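Side-chain contacts in HIT family hydrolase (Legionella pneumophila subsp. pneumophila, PDB 6D6J), which binds zinc and probably hydrolyses nucleotide-type substrates through a histidine triad, as in other members of the HIT family: residues A55-V60 with E66-I71; K15-E20 with N31-R36; I73-L78 with I106-L111. All coordinates share one frame; numbering follows the deposited sequence.

Contacts 2 and 3 pack helices on the antiparallel sheet of a HIT-family fold; contact 1 joins a loop to helix 62-81. Contacts 1 and 3 share helix 62-81, their centres about 12 Å apart, and meet where I71 CG2 lies 3.8 Å from L108 CB. Contact 2 brings helix 12-17 to strand 32-36, whose alternate residues I32 and A34 touch helix 62-81: A34 CB is 3.7 Å from L78 CD2 of contact 3. Segment 106-111 of contact 3 carries H107, the predicted nucleophile, whose side chain is about 8 Å from that of I57. The zinc ion lies about 7 Å from the side chain of A17 and about 12 Å from that of V60.

Contact 1. Residues A55-V60 with E66-I71; sequences ATINDV and ELLANI
I57 and V60 meet L68 in a small, wholly apolar contact between the loop that follows strand 44-50 and the early part of helix 62-81. All three residues are buried, and no hydrogen bond crosses between the segments. Both methyl groups of L68 meet I57, and CD2 also meets V60. L68 CD1 lies 3.8 Å from I57 CD1, whereas CD2 is 4.0 Å from that same methyl and faces V60 CG1 at 4.1 Å. I57 therefore presents the end of its longer branch to both prongs of the leucine, and its side chain crosses that of L68 at about a right angle. With CG anti to the backbone N (chi1 -169°), L68 extends from the helix toward the loop. V60 reaches it with the branch anti to its own backbone N, CG1.

The loop gains its shape from a compact turn. A short 3-10 segment at 57-59 is supported by backbone bonds from D59 N to T56 O and from V60 N to I57 O, the latter placing both apolar residues on one turn. T56 OG1 donates to D59 OD1 over 2.8 Å, meeting the oxygen from above the carboxylate plane. Weak bonds from T56 N to D59 OD1 and from N58 N to T56 OG1 supplement this link.

The contact continues into the sheet, where I57 and L68 both touch F93 of strand 89-95. One turn further along the helix, I71 packs on I48 and P50 of strand 44-50 and on I32 of strand 32-36. The second subunit also reaches this region: its Y89 packs on I57 and its L72 on L68, while its K76 NZ is hydrogen-bonded to V60 O, so loop and helix belong to the dimer interface as well as packing on the sheet.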
ATOM      1  N   ALA B  55       0.412  15.769  -0.184  1.00  6.47           N
ATOM      2  CA  ALA B  55       0.441  15.653   1.273  1.00  6.98           C
ATOM      3  C   ALA B  55       0.002  14.276   1.763  1.00  6.31           C
ATOM      4  O   ALA B  55       0.661  13.682   2.624  1.00  6.89           O
ATOM      5  CB  ALA B  55      -0.424  16.728   1.932  1.00  7.55           C
ATOM      6  N   THR B  56      -1.149  13.790   1.286  1.00  6.16           N
ATOM      7  CA  THR B  56      -1.708  12.514   1.732  1.00  6.31           C
ATOM      8  C   THR B  56      -2.320  11.779   0.548  1.00  5.99           C
ATOM      9  O   THR B  56      -2.560  12.358  -0.516  1.00  6.45           O
ATOM     10  CB  THR B  56      -2.814  12.671   2.795  1.00  6.89           C
ATOM     11  OG1 THR B  56      -4.022  13.107   2.163  1.00  7.57           O
ATOM     12  CG2 THR B  56      -2.416  13.632   3.914  1.00  8.07           C
ATOM     13  N   ILE B  57      -2.632  10.495   0.758  1.00  5.52           N
ATOM     14  CA  ILE B  57      -3.332   9.729  -0.271  1.00  5.83           C
ATOM     15  C   ILE B  57      -4.646  10.397  -0.646  1.00  5.67           C
ATOM     16  O   ILE B  57      -5.093  10.287  -1.792  1.00  6.29           O
ATOM     17  CB  ILE B  57      -3.554   8.279   0.218  1.00  6.08           C
ATOM     18  CG1 ILE B  57      -2.210   7.545   0.396  1.00  6.95           C
ATOM     19  CG2 ILE B  57      -4.505   7.506  -0.704  1.00  7.14           C
ATOM     20  CD1 ILE B  57      -1.429   7.298  -0.896  1.00  8.85           C
ATOM     21  N   ASN B  58      -5.297  11.086   0.303  1.00  6.06           N
ATOM     22  CA  ASN B  58      -6.567  11.738  -0.013  1.00  6.44           C
ATOM     23  C   ASN B  58      -6.415  12.824  -1.066  1.00  6.64           C
ATOM     24  O   ASN B  58      -7.410  13.214  -1.684  1.00  7.94           O
ATOM     25  CB  ASN B  58      -7.188  12.376   1.232  1.00  6.83           C
ATOM     26  CG  ASN B  58      -7.516  11.372   2.301  1.00  6.47           C
ATOM     27  OD1 ASN B  58      -7.862  10.229   2.017  1.00  7.05           O
ATOM     28  ND2 ASN B  58      -7.392  11.786   3.549  1.00  7.43           N
ATOM     29  N   ASP B  59      -5.199  13.322  -1.269  1.00  6.30           N
ATOM     30  CA  ASP B  59      -4.924  14.394  -2.211  1.00  7.91           C
ATOM     31  C   ASP B  59      -4.491  13.880  -3.571  1.00  8.66           C
ATOM     32  O   ASP B  59      -4.164  14.693  -4.439  1.00 11.00           O
ATOM     33  CB  ASP B  59      -3.885  15.334  -1.613  1.00  9.23           C
ATOM     34  CG  ASP B  59      -4.296  15.800  -0.240  1.00 11.20           C
ATOM     35  OD1 ASP B  59      -3.592  15.494   0.761  1.00 12.57           O
ATOM     36  OD2 ASP B  59      -5.393  16.386  -0.147  1.00 12.42           O
ATOM     37  N   VAL B  60      -4.509  12.562  -3.785  1.00  8.19           N
ATOM     38  CA  VAL B  60      -4.201  11.979  -5.088  1.00  8.94           C
ATOM     39  C   VAL B  60      -5.500  11.885  -5.867  1.00 11.19           C
ATOM     40  O   VAL B  60      -6.375  11.075  -5.539  1.00 11.61           O
ATOM     41  CB  VAL B  60      -3.582  10.587  -4.956  1.00  7.92           C
ATOM     42  CG1 VAL B  60      -3.318   9.987  -6.334  1.00  8.71           C
ATOM     43  CG2 VAL B  60      -2.304  10.639  -4.128  1.00  8.10           C
ATOM     44  N   GLU B  66      -1.656   7.593 -11.757  1.00  7.27           N
ATOM     45  CA  GLU B  66      -0.615   6.804 -12.410  1.00  8.04           C
ATOM     46  C   GLU B  66       0.714   6.912 -11.664  1.00  7.12           C
ATOM     47  O   GLU B  66       1.406   5.909 -11.464  1.00  6.92           O
ATOM     48  CB  GLU B  66      -0.466   7.249 -13.865  1.00 11.16           C
ATOM     49  CG  GLU B  66       0.647   6.488 -14.599  1.00 14.86           C
ATOM     50  CD  GLU B  66       0.716   6.823 -16.071  1.00 18.43           C
ATOM     51  OE1 GLU B  66       0.480   5.922 -16.910  1.00 19.22           O
ATOM     52  OE2 GLU B  66       0.997   7.993 -16.393  1.00 20.21           O
ATOM     53  N   LEU B  67       1.078   8.121 -11.232  1.00  6.93           N
ATOM     54  CA  LEU B  67       2.257   8.294 -10.389  1.00  6.53           C
ATOM     55  C   LEU B  67       2.179   7.423  -9.137  1.00  6.37           C
ATOM     56  O   LEU B  67       3.157   6.760  -8.759  1.00  6.36           O
ATOM     57  CB  LEU B  67       2.399   9.778 -10.035  1.00  7.66           C
ATOM     58  CG  LEU B  67       3.478  10.148  -9.028  1.00  8.12           C
ATOM     59  CD1 LEU B  67       4.884   9.835  -9.548  1.00  9.08           C
ATOM     60  CD2 LEU B  67       3.342  11.633  -8.684  1.00  9.33           C
ATOM     61  N   LEU B  68       1.014   7.394  -8.489  1.00  6.06           N
ATOM     62  CA  LEU B  68       0.858   6.580  -7.288  1.00  6.43           C
ATOM     63  C   LEU B  68       1.027   5.093  -7.604  1.00  5.90           C
ATOM     64  O   LEU B  68       1.712   4.363  -6.870  1.00  5.89           O
ATOM     65  CB  LEU B  68      -0.502   6.860  -6.640  1.00  7.06           C
ATOM     66  CG  LEU B  68      -0.660   6.253  -5.236  1.00  8.39           C
ATOM     67  CD1 LEU B  68       0.283   6.918  -4.234  1.00  9.15           C
ATOM     68  CD2 LEU B  68      -2.103   6.354  -4.759  1.00  8.35           C
ATOM     69  N   ALA B  69       0.432   4.628  -8.705  1.00  6.13           N
ATOM     70  CA  ALA B  69       0.624   3.238  -9.107  1.00  6.32           C
ATOM     71  C   ALA B  69       2.085   2.957  -9.412  1.00  5.82           C
ATOM     72  O   ALA B  69       2.598   1.876  -9.103  1.00  6.48           O
ATOM     73  CB  ALA B  69      -0.235   2.934 -10.328  1.00  6.54           C
ATOM     74  N   ASN B  70       2.784   3.930  -9.995  1.00  5.59           N
ATOM     75  CA  ASN B  70       4.185   3.725 -10.344  1.00  6.23           C
ATOM     76  C   ASN B  70       5.076   3.689  -9.112  1.00  5.78           C
ATOM     77  O   ASN B  70       6.115   3.016  -9.122  1.00  5.92           O
ATOM     78  CB  ASN B  70       4.635   4.775 -11.356  1.00  7.57           C
ATOM     79  CG  ASN B  70       4.105   4.482 -12.740  1.00  9.33           C
ATOM     80  OD1 ASN B  70       3.702   3.352 -13.029  1.00 11.41           O
ATOM     81  ND2 ASN B  70       4.071   5.488 -13.580  1.00 11.34           N
ATOM     82  N   ILE B  71       4.675   4.368  -8.037  1.00  5.76           N
ATOM     83  CA  ILE B  71       5.364   4.216  -6.757  1.00  5.84           C
ATOM     84  C   ILE B  71       5.255   2.778  -6.267  1.00  5.40           C
ATOM     85  O   ILE B  71       6.236   2.187  -5.795  1.00  5.66           O
ATOM     86  CB  ILE B  71       4.802   5.238  -5.755  1.00  6.48           C
ATOM     87  CG1 ILE B  71       5.310   6.637  -6.116  1.00  7.85           C
ATOM     88  CG2 ILE B  71       5.133   4.860  -4.315  1.00  6.81           C
ATOM     89  CD1 ILE B  71       4.544   7.747  -5.436  1.00  9.01           C
TER

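Contact 2. Residues K15-E20 with N31-R36; sequences KIAQGE and NILAFR
I16 meets F35 with both ends of its branched side chain: chi1 of -70° sets CG2 anti to the backbone N, and an extended chi2 carries CD1 outward. F35 has its CG between the backbone N and the carbonyl carbon; this chi1 of 55° places the ring beside I16, and chi2 near -86° turns its face to it. The result is a CH-pi contact, with I16 CG2 centred over the ring, 4.0 Å from the F35 centroid and only 7° from the ring normal. On the same face, I16 CD1 lies over the CE2-CZ rim, 3.8 Å from F35 CE2.

Beside this pair, L33 CD2 lies 3.8 Å from A17 CA and 4.2 Å from I16 CG2, filling in against the last turn of helix 12-17. That helix finishes in a Schellman motif, E20 N bonding to K15 O and G19 N to I16 O, with G19 at positive phi as the C-prime residue. F13, on the same helix, meets the F35 ring edge-to-face.

No hydrogen bond joins the segments, so their direct association rests on dispersion and the CH-pi contact, holding the helix that carries the zinc ligand C14 against strand 32-36.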
ATOM      1  N   LYS B  15      12.860  18.196   1.242  1.00  7.51           N
ATOM      2  CA  LYS B  15      14.265  18.499   1.499  1.00  8.24           C
ATOM      3  C   LYS B  15      15.170  17.337   1.120  1.00  8.15           C
ATOM      4  O   LYS B  15      16.243  17.550   0.530  1.00  9.06           O
ATOM      5  CB  LYS B  15      14.467  18.903   2.954  1.00 10.30           C
ATOM      6  CG  LYS B  15      13.877  20.270   3.287  1.00 13.41           C
ATOM      7  CD  LYS B  15      14.068  20.588   4.764  1.00 17.18           C
ATOM      8  CE  LYS B  15      13.355  21.867   5.180  1.00 20.85           C
ATOM      9  NZ  LYS B  15      13.391  22.056   6.661  1.00 23.28           N
ATOM     10  N   ILE B  16      14.762  16.104   1.445  1.00  8.33           N
ATOM     11  CA  ILE B  16      15.534  14.937   1.034  1.00  8.44           C
ATOM     12  C   ILE B  16      15.589  14.851  -0.484  1.00  8.63           C
ATOM     13  O   ILE B  16      16.652  14.616  -1.069  1.00  9.91           O
ATOM     14  CB  ILE B  16      14.952  13.661   1.668  1.00  8.71           C
ATOM     15  CG1 ILE B  16      15.222  13.673   3.185  1.00  9.02           C
ATOM     16  CG2 ILE B  16      15.542  12.404   1.016  1.00  9.54           C
ATOM     17  CD1 ILE B  16      14.564  12.537   3.973  1.00  9.67           C
ATOM     18  N   ALA B  17      14.440  15.047  -1.148  1.00  8.84           N
ATOM     19  CA  ALA B  17      14.398  14.958  -2.602  1.00 10.57           C
ATOM     20  C   ALA B  17      15.201  16.064  -3.262  1.00 12.21           C
ATOM     21  O   ALA B  17      15.584  15.926  -4.425  1.00 15.38           O
ATOM     22  CB  ALA B  17      12.946  15.013  -3.091  1.00 11.34           C
ATOM     23  N   GLN B  18      15.460  17.155  -2.546  1.00 11.40           N
ATOM     24  CA  GLN B  18      16.220  18.287  -3.055  1.00 12.99           C
ATOM     25  C   GLN B  18      17.682  18.256  -2.620  1.00 13.50           C
ATOM     26  O   GLN B  18      18.413  19.223  -2.858  1.00 14.87           O
ATOM     27  CB  GLN B  18      15.529  19.594  -2.650  1.00 15.01           C
ATOM     28  CG  GLN B  18      14.162  19.749  -3.325  1.00 16.69           C
ATOM     29  CD  GLN B  18      13.252  20.783  -2.676  1.00 18.14           C
ATOM     30  OE1 GLN B  18      13.710  21.693  -1.995  1.00 20.09           O
ATOM     31  NE2 GLN B  18      11.949  20.639  -2.896  1.00 17.70           N
ATOM     32  N   GLY B  19      18.127  17.161  -2.001  1.00 12.90           N
ATOM     33  CA  GLY B  19      19.529  17.030  -1.641  1.00 13.90           C
ATOM     34  C   GLY B  19      19.966  17.830  -0.435  1.00 13.96           C
ATOM     35  O   GLY B  19      21.166  17.963  -0.196  1.00 15.78           O
ATOM     36  N   GLU B  20      19.032  18.346   0.359  1.00 12.48           N
ATOM     37  CA  GLU B  20      19.364  19.256   1.446  1.00 13.05           C
ATOM     38  C   GLU B  20      19.536  18.562   2.793  1.00 13.67           C
ATOM     39  O   GLU B  20      20.051  19.181   3.728  1.00 16.14           O
ATOM     40  CB  GLU B  20      18.273  20.321   1.555  1.00 12.82           C
ATOM     41  CG  GLU B  20      18.170  21.173   0.291  1.00 13.55           C
ATOM     42  CD  GLU B  20      16.996  22.121   0.314  1.00 14.60           C
ATOM     43  OE1 GLU B  20      16.290  22.168   1.341  1.00 16.95           O
ATOM     44  OE2 GLU B  20      16.786  22.818  -0.695  1.00 13.78           O
ATOM     45  N   ASN B  31      10.807  10.923 -11.622  1.00  7.82           N
ATOM     46  CA  ASN B  31       9.589  11.207 -10.870  1.00  7.75           C
ATOM     47  C   ASN B  31       9.566  10.678  -9.452  1.00  6.71           C
ATOM     48  O   ASN B  31       8.740  11.139  -8.658  1.00  7.17           O
ATOM     49  CB  ASN B  31       8.390  10.604 -11.601  1.00 10.00           C
ATOM     50  CG  ASN B  31       8.286  11.116 -12.989  1.00 12.94           C
ATOM     51  OD1 ASN B  31       8.103  12.307 -13.184  1.00 13.99           O
ATOM     52  ND2 ASN B  31       8.452  10.236 -13.968  1.00 14.34           N
ATOM     53  N   ILE B  32      10.404   9.706  -9.125  1.00  6.17           N
ATOM     54  CA  ILE B  32      10.284   8.901  -7.918  1.00  6.31           C
ATOM     55  C   ILE B  32      11.655   8.798  -7.270  1.00  6.41           C
ATOM     56  O   ILE B  32      12.677   8.715  -7.963  1.00  7.14           O
ATOM     57  CB  ILE B  32       9.706   7.503  -8.264  1.00  6.32           C
ATOM     58  CG1 ILE B  32       8.232   7.642  -8.678  1.00  7.50           C
ATOM     59  CG2 ILE B  32       9.898   6.494  -7.114  1.00  6.79           C
ATOM     60  CD1 ILE B  32       7.633   6.439  -9.342  1.00  8.36           C
ATOM     61  N   LEU B  33      11.680   8.809  -5.937  1.00  6.19           N
ATOM     62  CA  LEU B  33      12.899   8.610  -5.170  1.00  6.61           C
ATOM     63  C   LEU B  33      12.628   7.571  -4.091  1.00  5.87           C
ATOM     64  O   LEU B  33      11.535   7.542  -3.512  1.00  6.56           O
ATOM     65  CB  LEU B  33      13.290   9.935  -4.486  1.00  8.37           C
ATOM     66  CG  LEU B  33      14.630   9.995  -3.763  1.00 10.01           C
ATOM     67  CD1 LEU B  33      15.770  10.011  -4.784  1.00 10.52           C
ATOM     68  CD2 LEU B  33      14.698  11.204  -2.867  1.00 11.25           C
ATOM     69  N   ALA B  34      13.611   6.722  -3.807  1.00  4.91           N
ATOM     70  CA  ALA B  34      13.488   5.765  -2.713  1.00  5.20           C
ATOM     71  C   ALA B  34      14.718   5.853  -1.832  1.00  5.23           C
ATOM     72  O   ALA B  34      15.839   5.997  -2.329  1.00  6.07           O
ATOM     73  CB  ALA B  34      13.304   4.329  -3.199  1.00  5.97           C
ATOM     74  N   PHE B  35      14.506   5.764  -0.523  1.00  5.20           N
ATOM     75  CA  PHE B  35      15.590   5.942   0.434  1.00  5.45           C
ATOM     76  C   PHE B  35      15.262   5.181   1.711  1.00  5.04           C
ATOM     77  O   PHE B  35      14.114   4.791   1.951  1.00  5.51           O
ATOM     78  CB  PHE B  35      15.870   7.439   0.704  1.00  6.56           C
ATOM     79  CG  PHE B  35      14.663   8.221   1.141  1.00  6.64           C
ATOM     80  CD1 PHE B  35      13.799   8.769   0.204  1.00  8.76           C
ATOM     81  CD2 PHE B  35      14.406   8.430   2.490  1.00  7.51           C
ATOM     82  CE1 PHE B  35      12.687   9.494   0.613  1.00  9.40           C
ATOM     83  CE2 PHE B  35      13.291   9.148   2.896  1.00  8.37           C
ATOM     84  CZ  PHE B  35      12.438   9.678   1.957  1.00  8.76           C
ATOM     85  N   ARG B  36      16.278   4.972   2.546  1.00  5.43           N
ATOM     86  CA  ARG B  36      16.042   4.262   3.800  1.00  5.41           C
ATOM     87  C   ARG B  36      15.279   5.116   4.811  1.00  5.39           C
ATOM     88  O   ARG B  36      15.564   6.303   4.988  1.00  6.40           O
ATOM     89  CB  ARG B  36      17.367   3.874   4.444  1.00  6.12           C
ATOM     90  CG  ARG B  36      18.154   2.806   3.699  1.00  5.87           C
ATOM     91  CD  ARG B  36      19.357   2.402   4.516  1.00  6.31           C
ATOM     92  NE  ARG B  36      20.083   1.277   3.950  1.00  6.72           N
ATOM     93  CZ  ARG B  36      21.027   0.633   4.626  1.00  5.72           C
ATOM     94  NH1 ARG B  36      21.351   1.042   5.848  1.00  6.42           N
ATOM     95  NH2 ARG B  36      21.648  -0.400   4.085  1.00  6.33           N
TER

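Contact 3. Residues I73-L78 with I106-L111; sequences IRAKKL and IHLHLL
A75 and L108 make the closest approach, A75 CB lying 3.6 Å from L108 CD2. Next to them, L110 CD2 sits 3.7 Å from the backbone oxygen A75 O and 4.1 Å from L78 CD2, and the side chains of L78 and L110 cross obliquely. A single methyl of L110 thus meets both the helix backbone and the leucine of the following turn. The chain of L110 extends with CG anti to the backbone N (chi1 163°), which takes it off the strand to the helix.

A75 lies at the closest backbone approach, its CA 6.8 Å from L110 CA; the segment axes approach to 9.6 Å, nearly parallel at 19°. Around this first shell, L108 also packs on I71 and F93, while L110 touches A79, L84 and Y89. The alternation of the strand sends H109 away from the helix, where its ND1 is hydrogen-bonded with H45 NE2; the predicted nucleophile H107 has its ND1 bonded with H105 O.

Strand 108-112 lies between strands 44-50 and 89-95, paired by backbone bonds such as L108 with I48 and H109 with V92, and A75 of helix 62-81 spans the three, touching I48 and L91 on the flanking strands.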
ATOM      1  N   ILE B  73       4.644   0.074  -8.186  1.00  5.87           N
ATOM      2  CA  ILE B  73       5.431  -0.764  -9.082  1.00  6.64           C
ATOM      3  C   ILE B  73       6.915  -0.643  -8.762  1.00  6.09           C
ATOM      4  O   ILE B  73       7.634  -1.647  -8.714  1.00  6.48           O
ATOM      5  CB  ILE B  73       5.112  -0.416 -10.545  1.00  6.67           C
ATOM      6  CG1 ILE B  73       3.666  -0.806 -10.882  1.00  7.22           C
ATOM      7  CG2 ILE B  73       6.084  -1.127 -11.497  1.00  8.33           C
ATOM      8  CD1 ILE B  73       3.127  -0.131 -12.134  1.00  7.70           C
ATOM      9  N   ARG B  74       7.401   0.578  -8.521  1.00  5.99           N
ATOM     10  CA  ARG B  74       8.805   0.726  -8.165  1.00  5.98           C
ATOM     11  C   ARG B  74       9.116   0.008  -6.858  1.00  5.33           C
ATOM     12  O   ARG B  74      10.176  -0.624  -6.734  1.00  6.13           O
ATOM     13  CB  ARG B  74       9.201   2.198  -8.102  1.00  6.45           C
ATOM     14  CG  ARG B  74      10.667   2.427  -7.663  1.00  6.80           C
ATOM     15  CD  ARG B  74      11.660   1.596  -8.491  1.00  7.66           C
ATOM     16  NE  ARG B  74      11.481   1.804  -9.929  1.00  7.44           N
ATOM     17  CZ  ARG B  74      12.148   1.156 -10.877  1.00  7.59           C
ATOM     18  NH1 ARG B  74      13.018   0.203 -10.549  1.00  8.00           N
ATOM     19  NH2 ARG B  74      11.909   1.431 -12.156  1.00  8.89           N
ATOM     20  N   ALA B  75       8.201   0.060  -5.880  1.00  5.48           N
ATOM     21  CA  ALA B  75       8.452  -0.662  -4.632  1.00  6.11           C
ATOM     22  C   ALA B  75       8.637  -2.161  -4.856  1.00  5.52           C
ATOM     23  O   ALA B  75       9.513  -2.776  -4.235  1.00  6.20           O
ATOM     24  CB  ALA B  75       7.338  -0.418  -3.629  1.00  6.50           C
ATOM     25  N   LYS B  76       7.844  -2.771  -5.750  1.00  5.84           N
ATOM     26  CA  LYS B  76       8.003  -4.206  -5.992  1.00  6.19           C
ATOM     27  C   LYS B  76       9.295  -4.518  -6.737  1.00  6.13           C
ATOM     28  O   LYS B  76       9.899  -5.572  -6.513  1.00  7.22           O
ATOM     29  CB  LYS B  76       6.757  -4.856  -6.623  1.00  8.18           C
ATOM     30  CG  LYS B  76       6.368  -4.540  -8.059  1.00  9.27           C
ATOM     31  CD  LYS B  76       7.171  -5.326  -9.148  1.00  8.33           C
ATOM     32  CE  LYS B  76       7.171  -6.857  -9.048  1.00  7.24           C
ATOM     33  NZ  LYS B  76       7.519  -7.464 -10.387  1.00  6.12           N
ATOM     34  N   LYS B  77       9.744  -3.615  -7.616  1.00  5.61           N
ATOM     35  CA  LYS B  77      11.035  -3.829  -8.274  1.00  5.99           C
ATOM     36  C   LYS B  77      12.163  -3.686  -7.265  1.00  5.96           C
ATOM     37  O   LYS B  77      13.104  -4.491  -7.247  1.00  7.32           O
ATOM     38  CB  LYS B  77      11.198  -2.838  -9.429  1.00  6.36           C
ATOM     39  CG  LYS B  77      10.212  -3.053 -10.567  1.00  6.52           C
ATOM     40  CD  LYS B  77      10.392  -2.027 -11.687  1.00  6.92           C
ATOM     41  CE  LYS B  77       9.483  -2.348 -12.856  1.00  7.63           C
ATOM     42  NZ  LYS B  77       9.640  -1.351 -13.938  1.00  9.79           N
ATOM     43  N   LEU B  78      12.058  -2.679  -6.397  1.00  6.07           N
ATOM     44  CA  LEU B  78      13.069  -2.426  -5.387  1.00  7.02           C
ATOM     45  C   LEU B  78      13.154  -3.570  -4.387  1.00  7.08           C
ATOM     46  O   LEU B  78      14.247  -3.929  -3.938  1.00  7.82           O
ATOM     47  CB  LEU B  78      12.704  -1.118  -4.698  1.00  8.04           C
ATOM     48  CG  LEU B  78      13.651  -0.624  -3.622  1.00  8.84           C
ATOM     49  CD1 LEU B  78      15.060  -0.355  -4.201  1.00  9.20           C
ATOM     50  CD2 LEU B  78      13.081   0.634  -3.016  1.00  9.84           C
ATOM     51  N   ILE B 106       3.437  12.075   0.644  1.00  5.31           N
ATOM     52  CA  ILE B 106       3.100  10.659   0.545  0.59  5.49           C
ATOM     53  C   ILE B 106       4.357   9.803   0.435  1.00  5.29           C
ATOM     54  O   ILE B 106       5.363  10.179  -0.187  1.00  5.74           O
ATOM     55  CB  ILE B 106       2.071  10.347  -0.559  0.59  6.50           C
ATOM     56  CG1 ILE B 106       2.568  10.766  -1.936  0.59  6.16           C
ATOM     57  CG2 ILE B 106       0.751  11.008  -0.263  0.59  8.23           C
ATOM     58  CD1 ILE B 106       1.643  10.305  -3.051  0.59  7.17           C
ATOM     59  N   HIS B 107       4.288   8.628   1.054  1.00  5.30           N
ATOM     60  CA  HIS B 107       5.407   7.699   1.063  1.00  5.34           C
ATOM     61  C   HIS B 107       4.867   6.293   1.223  1.00  5.27           C
ATOM     62  O   HIS B 107       4.005   6.033   2.062  1.00  6.38           O
ATOM     63  CB  HIS B 107       6.423   8.020   2.172  1.00  5.68           C
ATOM     64  CG  HIS B 107       5.814   8.252   3.524  1.00  6.69           C
ATOM     65  ND1 HIS B 107       5.134   9.409   3.841  1.00  7.37           N
ATOM     66  CD2 HIS B 107       5.856   7.517   4.660  1.00  8.40           C
ATOM     67  CE1 HIS B 107       4.752   9.362   5.106  1.00  7.95           C
ATOM     68  NE2 HIS B 107       5.168   8.220   5.625  1.00  9.11           N
ATOM     69  N   LEU B 108       5.383   5.388   0.416  1.00  4.81           N
ATOM     70  CA  LEU B 108       5.082   3.969   0.551  1.00  4.22           C
ATOM     71  C   LEU B 108       6.193   3.315   1.369  1.00  4.10           C
ATOM     72  O   LEU B 108       7.378   3.424   1.017  1.00  5.17           O
ATOM     73  CB  LEU B 108       5.000   3.329  -0.833  1.00  4.54           C
ATOM     74  CG  LEU B 108       4.660   1.838  -0.893  1.00  4.82           C
ATOM     75  CD1 LEU B 108       3.359   1.570  -0.151  1.00  5.86           C
ATOM     76  CD2 LEU B 108       4.504   1.433  -2.353  1.00  6.40           C
ATOM     77  N   HIS B 109       5.815   2.635   2.456  1.00  4.01           N
ATOM     78  CA  HIS B 109       6.779   1.885   3.252  1.00  4.01           C
ATOM     79  C   HIS B 109       6.968   0.500   2.660  1.00  3.87           C
ATOM     80  O   HIS B 109       5.991  -0.180   2.328  1.00  4.97           O
ATOM     81  CB  HIS B 109       6.257   1.663   4.670  1.00  4.88           C
ATOM     82  CG  HIS B 109       6.055   2.904   5.463  1.00  4.95           C
ATOM     83  ND1 HIS B 109       7.033   3.431   6.283  1.00  5.73           N
ATOM     84  CD2 HIS B 109       4.966   3.694   5.604  1.00  6.31           C
ATOM     85  CE1 HIS B 109       6.563   4.521   6.862  1.00  6.19           C
ATOM     86  NE2 HIS B 109       5.305   4.687   6.486  1.00  6.26           N
ATOM     87  N   LEU B 110       8.226   0.072   2.563  1.00  4.22           N
ATOM     88  CA  LEU B 110       8.586  -1.279   2.143  1.00  4.26           C
ATOM     89  C   LEU B 110       9.368  -1.901   3.293  1.00  4.64           C
ATOM     90  O   LEU B 110      10.469  -1.435   3.618  1.00  4.76           O
ATOM     91  CB  LEU B 110       9.419  -1.219   0.864  1.00  4.86           C
ATOM     92  CG  LEU B 110      10.229  -2.455   0.458  1.00  5.23           C
ATOM     93  CD1 LEU B 110       9.394  -3.712   0.362  1.00  6.36           C
ATOM     94  CD2 LEU B 110      10.937  -2.174  -0.857  1.00  6.42           C
ATOM     95  N   LEU B 111       8.795  -2.922   3.925  1.00  4.50           N
ATOM     96  CA  LEU B 111       9.376  -3.539   5.120  1.00  4.36           C
ATOM     97  C   LEU B 111       9.646  -5.011   4.855  1.00  4.24           C
ATOM     98  O   LEU B 111       8.751  -5.737   4.404  1.00  4.61           O
ATOM     99  CB  LEU B 111       8.401  -3.452   6.303  1.00  5.58           C
ATOM    100  CG  LEU B 111       7.946  -2.048   6.699  1.00  7.02           C
ATOM    101  CD1 LEU B 111       6.524  -1.778   6.231  1.00  8.23           C
ATOM    102  CD2 LEU B 111       8.070  -1.844   8.214  1.00  9.54           C
TER